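Local structure of polyisoprenyl-teichoic acid--peptidoglycan teichoic acid transferase TagV (Bacillus subtilis, 6UF3) at residues S7-G12 against E75-V80; D48-L53 against Y238-A243; L222-S227 against E247-T252. The protein belongs to the LytR-CpsA-Psr family of bacterial cell-envelope transferases and folds as an alpha/beta domain built on a mixed beta-sheet with helices packed against it. All coordinates share one frame; numbering follows the deposited sequence.

Contact 1 of 3, residues S7-G12 against E75-V80; sequences SILFMG and ETVETV
Leu-9 and Met-11 join an inner strand, 6-13, of the six-stranded mixed sheet to helix 72-84 in the helix-on-sheet packing of an alpha/beta fold. The segment axes approach to 10.2 Å, with N-to-C directions 128° apart, and no hydrogen bond spans the interface, so its hold is apolar. Leu-9 enters with CD2 leading: it lies 4.0 Å from Thr-76 CG2, equally near Val-77 CG2 and 4.1 Å from Val-80 CG2. Three methyl groups of the helix are thus gathered round one branch of the leucine. With CG anti to the nitrogen of the same residue (chi1 171°), this side chain runs out from the sheet toward the helix, crossing Thr-76 at about a right angle and sliding past Val-77 in the opposite direction.

Met-11 runs alongside Thr-76, again with the two side chains pointing opposite ways, and its SD rests 3.7 Å from Thr-76 CG2. A bend at chi3 turns CE back along the strand, to 4.2 Å from Val-77 CG2. The methyl of Thr-76 therefore faces both strand residues, while its OG1 makes a weak hydrogen bond to Gly-72 O. Strand 25-34 closes in beside this seam, Leu-28 touching both Met-11 and Thr-76 and Val-30 touching Leu-9. Within the helix, Glu-75 O takes two bonds from Thr-79: OG1, at 2.8 Å, stands above the carbonyl plane, and the backbone N comes from the opposite face.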
loop_
_atom_site.group_PDB
_atom_site.type_symbol
_atom_site.label_atom_id
_atom_site.label_comp_id
_atom_site.label_asym_id
_atom_site.label_seq_id
_atom_site.Cartn_x
_atom_site.Cartn_y
_atom_site.Cartn_z
ATOM N N SER A 7 -7.080 7.456 -8.045
ATOM C CA SER A 7 -6.067 6.592 -7.461
ATOM C C SER A 7 -5.916 6.850 -5.959
ATOM O O SER A 7 -6.234 7.930 -5.465
ATOM C CB SER A 7 -4.712 6.814 -8.145
ATOM O OG SER A 7 -4.361 8.190 -8.004
ATOM N N ILE A 8 -5.434 5.831 -5.248
ATOM C CA ILE A 8 -5.114 5.900 -3.822
ATOM C C ILE A 8 -3.692 5.391 -3.631
ATOM O O ILE A 8 -3.331 4.335 -4.158
ATOM C CB ILE A 8 -6.072 5.060 -2.958
ATOM C CG1 ILE A 8 -7.535 5.338 -3.297
ATOM C CG2 ILE A 8 -5.795 5.324 -1.465
ATOM C CD1 ILE A 8 -8.493 4.384 -2.591
ATOM N N LEU A 9 -2.883 6.138 -2.879
ATOM C CA LEU A 9 -1.593 5.640 -2.411
ATOM C C LEU A 9 -1.722 5.262 -0.941
ATOM O O LEU A 9 -2.095 6.099 -0.107
ATOM C CB LEU A 9 -0.482 6.683 -2.587
ATOM C CG LEU A 9 0.867 6.321 -1.928
ATOM C CD1 LEU A 9 1.496 5.058 -2.536
ATOM C CD2 LEU A 9 1.874 7.503 -2.013
ATOM N N PHE A 10 -1.398 4.012 -0.630
ATOM C CA PHE A 10 -1.354 3.496 0.728
ATOM C C PHE A 10 0.096 3.470 1.186
ATOM O O PHE A 10 0.942 2.845 0.542
ATOM C CB PHE A 10 -1.941 2.082 0.791
ATOM C CG PHE A 10 -3.420 2.015 0.509
ATOM C CD1 PHE A 10 -3.884 1.870 -0.793
ATOM C CD2 PHE A 10 -4.339 2.074 1.547
ATOM C CE1 PHE A 10 -5.247 1.800 -1.057
ATOM C CE2 PHE A 10 -5.695 2.018 1.289
ATOM C CZ PHE A 10 -6.144 1.869 -0.015
ATOM N N MET A 11 0.376 4.155 2.290
ATOM C CA MET A 11 1.708 4.255 2.876
ATOM C C MET A 11 1.679 3.591 4.245
ATOM O O MET A 11 0.850 3.946 5.095
ATOM C CB MET A 11 2.140 5.721 2.990
ATOM C CG MET A 11 2.404 6.374 1.641
ATOM S SD MET A 11 2.442 8.190 1.732
ATOM C CE MET A 11 0.683 8.554 1.742
ATOM N N GLY A 12 2.548 2.603 4.441
ATOM C CA GLY A 12 2.784 2.017 5.746
ATOM C C GLY A 12 4.139 2.470 6.274
ATOM O O GLY A 12 5.149 2.345 5.581
ATOM N N GLU A 75 6.037 14.597 0.009
ATOM C CA GLU A 75 7.167 14.196 -0.826
ATOM C C GLU A 75 6.983 12.779 -1.358
ATOM O O GLU A 75 7.272 12.510 -2.530
ATOM C CB GLU A 75 8.474 14.349 -0.039
ATOM C CG GLU A 75 9.732 14.000 -0.804
ATOM C CD GLU A 75 10.015 14.918 -1.983
ATOM O OE1 GLU A 75 9.521 16.054 -2.010
ATOM O OE2 GLU A 75 10.746 14.494 -2.901
ATOM N N THR A 76 6.460 11.863 -0.532
ATOM C CA THR A 76 6.220 10.509 -1.031
ATOM C C THR A 76 5.179 10.505 -2.148
ATOM O O THR A 76 5.370 9.859 -3.185
ATOM C CB THR A 76 5.761 9.592 0.107
ATOM O OG1 THR A 76 6.807 9.486 1.070
ATOM C CG2 THR A 76 5.481 8.206 -0.428
ATOM N N VAL A 77 4.065 11.218 -1.946
ATOM C CA VAL A 77 3.014 11.284 -2.960
ATOM C C VAL A 77 3.572 11.819 -4.269
ATOM O O VAL A 77 3.343 11.245 -5.340
ATOM C CB VAL A 77 1.832 12.136 -2.473
ATOM C CG1 VAL A 77 0.901 12.447 -3.650
ATOM C CG2 VAL A 77 1.054 11.391 -1.368
ATOM N N GLU A 78 4.319 12.916 -4.207
ATOM C CA GLU A 78 4.823 13.505 -5.442
ATOM C C GLU A 78 5.878 12.621 -6.097
ATOM O O GLU A 78 5.964 12.553 -7.330
ATOM C CB GLU A 78 5.391 14.895 -5.160
ATOM C CG GLU A 78 5.256 15.839 -6.327
ATOM C CD GLU A 78 6.026 17.140 -6.127
ATOM O OE1 GLU A 78 6.644 17.313 -5.056
ATOM O OE2 GLU A 78 6.010 17.980 -7.047
ATOM N N THR A 79 6.700 11.943 -5.294
ATOM C CA THR A 79 7.690 11.038 -5.863
ATOM C C THR A 79 7.020 9.862 -6.571
ATOM O O THR A 79 7.448 9.466 -7.663
ATOM C CB THR A 79 8.649 10.557 -4.769
ATOM O OG1 THR A 79 9.345 11.690 -4.234
ATOM C CG2 THR A 79 9.675 9.568 -5.339
ATOM N N VAL A 80 5.938 9.333 -5.991
ATOM C CA VAL A 80 5.191 8.259 -6.644
ATOM C C VAL A 80 4.498 8.769 -7.902
ATOM O O VAL A 80 4.481 8.083 -8.936
ATOM C CB VAL A 80 4.196 7.636 -5.645
ATOM C CG1 VAL A 80 3.208 6.703 -6.380
ATOM C CG2 VAL A 80 4.958 6.871 -4.585
#

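Contact 2 of 3, residues D48-L53 against Y238-A243; sequences DTRVQL and YFEPDA
Asp-48 and Phe-239 open a single beta bridge of parallel pattern between the loop leading into strand 50-51 and strand 236-241. Phe-239 N donates to Asp-48 O over 2.9 Å; the Asp-48 carboxylate instead pairs with Lys-63. At Thr-49 the chains are closest, and its CA lies 3.3 Å from Phe-239 O in a CA-H...O contact. Its OG1, bonded to Pro-46 O, sits at the edge of the Phe-239 ring, while CG2 packs 3.9 Å from Pro-241 CD. Arg-50 N completes the bridge by donating to Phe-239 O over 2.9 Å. The extended Arg-50 side chain then passes CD over one face of the Tyr-238 ring and sends NH1 to Glu-240 OE1, 3.0 Å away. OE1 lies in the guanidinium plane, but NH1 meets it from above the carboxylate plane. Glu-240 leaves its backbone pointing away from 48-53, and the bend at chi2 (71°) brings its carboxylate back. A water lies 3.1 Å from Arg-50 O, placed to donate to it, and also close to that carboxylate. Two backbone bonds thus set the alignment of the chains, and the salt bridge, near the surface and with a water close by, is probably partly screened by solvent.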
loop_
_atom_site.group_PDB
_atom_site.type_symbol
_atom_site.label_atom_id
_atom_site.label_comp_id
_atom_site.label_asym_id
_atom_site.label_seq_id
_atom_site.Cartn_x
_atom_site.Cartn_y
_atom_site.Cartn_z
ATOM N N ASP A 48 13.117 -0.342 -1.840
ATOM C CA ASP A 48 14.454 -0.003 -2.316
ATOM C C ASP A 48 14.472 0.466 -3.766
ATOM O O ASP A 48 15.555 0.591 -4.340
ATOM C CB ASP A 48 15.394 -1.197 -2.157
ATOM C CG ASP A 48 15.498 -1.672 -0.720
ATOM O OD1 ASP A 48 16.018 -0.910 0.115
ATOM O OD2 ASP A 48 15.054 -2.804 -0.421
ATOM N N THR A 49 13.312 0.744 -4.366
ATOM C CA THR A 49 13.294 1.157 -5.764
ATOM C C THR A 49 14.080 2.451 -5.958
ATOM O O THR A 49 13.828 3.460 -5.290
ATOM C CB THR A 49 11.857 1.333 -6.265
ATOM O OG1 THR A 49 11.121 0.135 -6.020
ATOM C CG2 THR A 49 11.850 1.592 -7.772
ATOM N N ARG A 50 15.043 2.410 -6.876
ATOM C CA ARG A 50 15.935 3.538 -7.145
ATOM C C ARG A 50 15.218 4.565 -8.022
ATOM O O ARG A 50 14.898 4.290 -9.184
ATOM C CB ARG A 50 17.216 3.033 -7.800
ATOM C CG ARG A 50 18.295 4.100 -8.030
ATOM C CD ARG A 50 19.624 3.417 -8.303
ATOM N NE ARG A 50 20.669 4.334 -8.782
ATOM C CZ ARG A 50 20.990 4.497 -10.060
ATOM N NH1 ARG A 50 20.358 3.809 -11.003
ATOM N NH2 ARG A 50 21.951 5.345 -10.408
ATOM N N VAL A 51 14.970 5.760 -7.475
ATOM C CA VAL A 51 14.155 6.779 -8.133
ATOM C C VAL A 51 14.742 8.152 -7.842
ATOM O O VAL A 51 15.492 8.345 -6.882
ATOM C CB VAL A 51 12.678 6.770 -7.669
ATOM C CG1 VAL A 51 12.027 5.415 -7.930
ATOM C CG2 VAL A 51 12.583 7.159 -6.191
ATOM N N GLN A 52 14.370 9.120 -8.677
ATOM C CA GLN A 52 14.634 10.523 -8.382
ATOM C C GLN A 52 13.539 11.053 -7.465
ATOM O O GLN A 52 12.350 10.918 -7.764
ATOM C CB GLN A 52 14.704 11.352 -9.664
ATOM C CG GLN A 52 15.251 12.761 -9.454
ATOM C CD GLN A 52 16.766 12.789 -9.304
ATOM O OE1 GLN A 52 17.488 12.044 -9.969
ATOM N NE2 GLN A 52 17.254 13.656 -8.425
ATOM N N LEU A 53 13.935 11.647 -6.340
ATOM C CA LEU A 53 12.937 12.227 -5.451
ATOM C C LEU A 53 12.293 13.433 -6.119
ATOM O O LEU A 53 12.963 14.205 -6.805
ATOM C CB LEU A 53 13.584 12.659 -4.130
ATOM C CG LEU A 53 14.160 11.516 -3.296
ATOM C CD1 LEU A 53 14.674 12.026 -1.955
ATOM C CD2 LEU A 53 13.123 10.425 -3.110
ATOM N N TYR A 238 19.951 -1.651 -4.096
ATOM C CA TYR A 238 18.850 -0.953 -4.737
ATOM C C TYR A 238 18.068 -1.926 -5.605
ATOM O O TYR A 238 18.606 -2.919 -6.095
ATOM C CB TYR A 238 19.335 0.181 -5.626
ATOM C CG TYR A 238 19.968 1.318 -4.880
ATOM C CD1 TYR A 238 21.323 1.307 -4.579
ATOM C CD2 TYR A 238 19.209 2.413 -4.487
ATOM C CE1 TYR A 238 21.906 2.359 -3.900
ATOM C CE2 TYR A 238 19.781 3.464 -3.806
ATOM C CZ TYR A 238 21.125 3.431 -3.516
ATOM O OH TYR A 238 21.693 4.483 -2.838
ATOM N N PHE A 239 16.795 -1.618 -5.812
ATOM C CA PHE A 239 15.996 -2.291 -6.829
ATOM C C PHE A 239 15.883 -1.361 -8.026
ATOM O O PHE A 239 15.232 -0.313 -7.948
ATOM C CB PHE A 239 14.616 -2.661 -6.296
ATOM C CG PHE A 239 13.803 -3.482 -7.259
ATOM C CD1 PHE A 239 14.224 -4.742 -7.636
ATOM C CD2 PHE A 239 12.612 -2.995 -7.773
ATOM C CE1 PHE A 239 13.479 -5.513 -8.521
ATOM C CE2 PHE A 239 11.851 -3.770 -8.662
ATOM C CZ PHE A 239 12.286 -5.024 -9.025
ATOM N N GLU A 240 16.525 -1.729 -9.137
ATOM C CA GLU A 240 16.522 -0.873 -10.310
ATOM C C GLU A 240 15.341 -1.240 -11.197
ATOM O O GLU A 240 15.279 -2.379 -11.681
ATOM C CB GLU A 240 17.826 -1.006 -11.082
ATOM C CG GLU A 240 17.876 -0.182 -12.356
ATOM C CD GLU A 240 17.972 1.314 -12.125
ATOM O OE1 GLU A 240 18.192 1.751 -10.969
ATOM O OE2 GLU A 240 17.823 2.053 -13.121
ATOM N N PRO A 241 14.401 -0.326 -11.434
ATOM C CA PRO A 241 13.216 -0.660 -12.234
ATOM C C PRO A 241 13.557 -0.835 -13.704
ATOM O O PRO A 241 14.328 -0.067 -14.283
ATOM C CB PRO A 241 12.290 0.544 -12.023
ATOM C CG PRO A 241 13.250 1.688 -11.613
ATOM C CD PRO A 241 14.302 1.006 -10.810
ATOM N N ASP A 242 12.946 -1.854 -14.304
ATOM C CA ASP A 242 13.036 -2.072 -15.738
ATOM C C ASP A 242 12.275 -0.979 -16.490
ATOM O O ASP A 242 11.084 -0.750 -16.248
ATOM C CB ASP A 242 12.487 -3.460 -16.061
ATOM C CG ASP A 242 12.627 -3.832 -17.517
ATOM O OD1 ASP A 242 11.916 -3.241 -18.358
ATOM O OD2 ASP A 242 13.434 -4.739 -17.821
ATOM N N ALA A 243 12.963 -0.322 -17.425
ATOM C CA ALA A 243 12.404 0.855 -18.092
ATOM C C ALA A 243 11.220 0.510 -19.001
ATOM O O ALA A 243 10.206 1.217 -18.998
ATOM C CB ALA A 243 13.501 1.576 -18.884
HETATM O O HOH W 1 16.806 4.165 -11.595
#

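Contact 3 of 3, residues L222-S227 against E247-T252; sequences LSITGS and EKVRKT
Apolar contacts between Leu-222, Ile-224, Val-249 and Thr-252 bring residues 222-224 against helix 243-257. Leu-222 and Thr-252 reach toward each other tip to tip, CD1 lying 3.7 Å from Thr-252 CG2. Val-249 CG1 takes two partners, with Leu-222 CD1 and Ile-224 CD1 each 4.3 Å from it. For Ile-224 the approach depends on chi2 (-66°), which carries CD1 nearer to the helix than its CB alone would come.

A methyl-to-carbonyl contact adds to these: Val-249 CG2, anti to its own carbonyl carbon, stands 3.4 Å from Ser-223 O. Hydrogen bonds do not cross between the segments. The hydroxyl of Thr-252 is turned back on its helix, where OG1 donates to Lys-248 O over 2.8 Å from above the carbonyl plane; Thr-252 N reaches the same oxygen from the opposite face, leaving CG2 for the leucine.

The seam rests on strand 39-44, whose Leu-43 touches Leu-222, Ile-224 and Val-249, while Leu-222 pairs through its backbone with Met-42. Leu-246 and Leu-253 of the helix flank it, and Ile-224 also meets Phe-239 and Pro-241 of strand 236-241.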
loop_
_atom_site.group_PDB
_atom_site.type_symbol
_atom_site.label_atom_id
_atom_site.label_comp_id
_atom_site.label_asym_id
_atom_site.label_seq_id
_atom_site.Cartn_x
_atom_site.Cartn_y
_atom_site.Cartn_z
ATOM N N LEU A 222 -0.492 -5.363 -11.141
ATOM C CA LEU A 222 0.665 -5.041 -11.961
ATOM C C LEU A 222 1.925 -5.149 -11.117
ATOM O O LEU A 222 1.871 -5.264 -9.894
ATOM C CB LEU A 222 0.544 -3.634 -12.552
ATOM C CG LEU A 222 -0.789 -3.301 -13.231
ATOM C CD1 LEU A 222 -0.727 -1.926 -13.860
ATOM C CD2 LEU A 222 -1.164 -4.334 -14.278
ATOM N N SER A 223 3.073 -5.123 -11.791
ATOM C CA SER A 223 4.349 -5.349 -11.125
ATOM C C SER A 223 5.382 -4.352 -11.619
ATOM O O SER A 223 5.449 -4.061 -12.815
ATOM C CB SER A 223 4.872 -6.772 -11.383
ATOM O OG SER A 223 3.976 -7.740 -10.871
ATOM N N ILE A 224 6.198 -3.850 -10.695
ATOM C CA ILE A 224 7.431 -3.155 -11.060
ATOM C C ILE A 224 8.518 -4.221 -11.135
ATOM O O ILE A 224 9.042 -4.663 -10.111
ATOM C CB ILE A 224 7.798 -2.051 -10.067
ATOM C CG1 ILE A 224 6.658 -1.034 -9.922
ATOM C CG2 ILE A 224 9.087 -1.364 -10.518
ATOM C CD1 ILE A 224 6.387 -0.227 -11.171
ATOM N N THR A 225 8.840 -4.659 -12.349
ATOM C CA THR A 225 9.953 -5.576 -12.523
ATOM C C THR A 225 11.267 -4.794 -12.545
ATOM O O THR A 225 11.297 -3.580 -12.769
ATOM C CB THR A 225 9.794 -6.393 -13.803
ATOM O OG1 THR A 225 9.801 -5.520 -14.933
ATOM C CG2 THR A 225 8.467 -7.177 -13.784
ATOM N N GLY A 226 12.356 -5.503 -12.289
ATOM C CA GLY A 226 13.648 -4.853 -12.236
ATOM C C GLY A 226 14.724 -5.803 -11.772
ATOM O O GLY A 226 14.538 -7.023 -11.755
ATOM N N SER A 227 15.864 -5.226 -11.407
ATOM C CA SER A 227 17.060 -5.993 -11.088
ATOM C C SER A 227 17.634 -5.556 -9.753
ATOM O O SER A 227 17.594 -4.374 -9.412
ATOM C CB SER A 227 18.142 -5.830 -12.171
ATOM O OG SER A 227 17.625 -6.120 -13.455
ATOM N N GLU A 247 7.331 1.647 -18.489
ATOM C CA GLU A 247 6.537 2.373 -19.473
ATOM C C GLU A 247 5.195 1.687 -19.695
ATOM O O GLU A 247 4.162 2.357 -19.831
ATOM C CB GLU A 247 7.304 2.514 -20.793
ATOM C CG GLU A 247 8.330 3.646 -20.794
ATOM C CD GLU A 247 7.759 4.975 -20.300
ATOM O OE1 GLU A 247 6.622 5.329 -20.679
ATOM O OE2 GLU A 247 8.452 5.669 -19.526
ATOM N N LYS A 248 5.184 0.344 -19.710
ATOM C CA LYS A 248 3.908 -0.362 -19.853
ATOM C C LYS A 248 3.012 -0.176 -18.624
ATOM O O LYS A 248 1.795 0.003 -18.756
ATOM C CB LYS A 248 4.156 -1.851 -20.130
ATOM C CG LYS A 248 2.889 -2.685 -20.341
ATOM C CD LYS A 248 2.137 -2.230 -21.566
ATOM C CE LYS A 248 1.025 -3.206 -21.942
ATOM N NZ LYS A 248 0.296 -2.703 -23.129
ATOM N N VAL A 249 3.584 -0.252 -17.423
ATOM C CA VAL A 249 2.796 -0.022 -16.209
ATOM C C VAL A 249 2.184 1.371 -16.242
ATOM O O VAL A 249 1.000 1.559 -15.928
ATOM C CB VAL A 249 3.659 -0.219 -14.950
ATOM C CG1 VAL A 249 2.934 0.339 -13.714
ATOM C CG2 VAL A 249 3.989 -1.673 -14.742
ATOM N N ARG A 250 3.002 2.375 -16.586
ATOM C CA ARG A 250 2.513 3.743 -16.705
ATOM C C ARG A 250 1.329 3.813 -17.657
ATOM O O ARG A 250 0.285 4.378 -17.320
ATOM C CB ARG A 250 3.637 4.669 -17.185
ATOM C CG ARG A 250 4.709 4.951 -16.159
ATOM C CD ARG A 250 5.853 5.762 -16.769
ATOM N NE ARG A 250 6.758 6.234 -15.730
ATOM C CZ ARG A 250 7.929 6.807 -15.982
ATOM N NH1 ARG A 250 8.344 6.968 -17.240
ATOM N NH2 ARG A 250 8.691 7.210 -14.976
ATOM N N LYS A 251 1.477 3.243 -18.859
ATOM C CA LYS A 251 0.408 3.329 -19.846
ATOM C C LYS A 251 -0.845 2.615 -19.356
ATOM O O LYS A 251 -1.966 3.081 -19.588
ATOM C CB LYS A 251 0.869 2.739 -21.181
ATOM C CG LYS A 251 1.495 3.760 -22.122
ATOM C CD LYS A 251 1.583 3.228 -23.541
ATOM C CE LYS A 251 2.802 2.337 -23.721
ATOM N NZ LYS A 251 4.072 3.113 -23.699
ATOM N N THR A 252 -0.670 1.493 -18.664
ATOM C CA THR A 252 -1.816 0.731 -18.173
ATOM C C THR A 252 -2.591 1.511 -17.118
ATOM O O THR A 252 -3.828 1.584 -17.165
ATOM C CB THR A 252 -1.335 -0.606 -17.614
ATOM O OG1 THR A 252 -0.676 -1.330 -18.662
ATOM C CG2 THR A 252 -2.514 -1.436 -17.096
#

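How the contacts relate
Contact 1 is the most central, about 9 Å from the centre of the chain, whereas contacts 2 and 3 lie about 17 and 16 Å out. Contacts 1 and 2 have centres about 15 Å apart and alternate along the chain; they meet where helix 72-84 packs against residues 51-53. Contacts 2 and 3 are about 12 Å apart and also interleave, sharing the two-stranded sheet of 226-231 and 236-241. Contacts 1 and 3 follow in series and do not touch, yet both bring a helix to the six-stranded sheet, contact 3 at the edge where the chain leaves strand 220-222. Contact 2 thus ties the hairpin of 226-231 and 236-241, just before the last helix, to the earlier part of the chain.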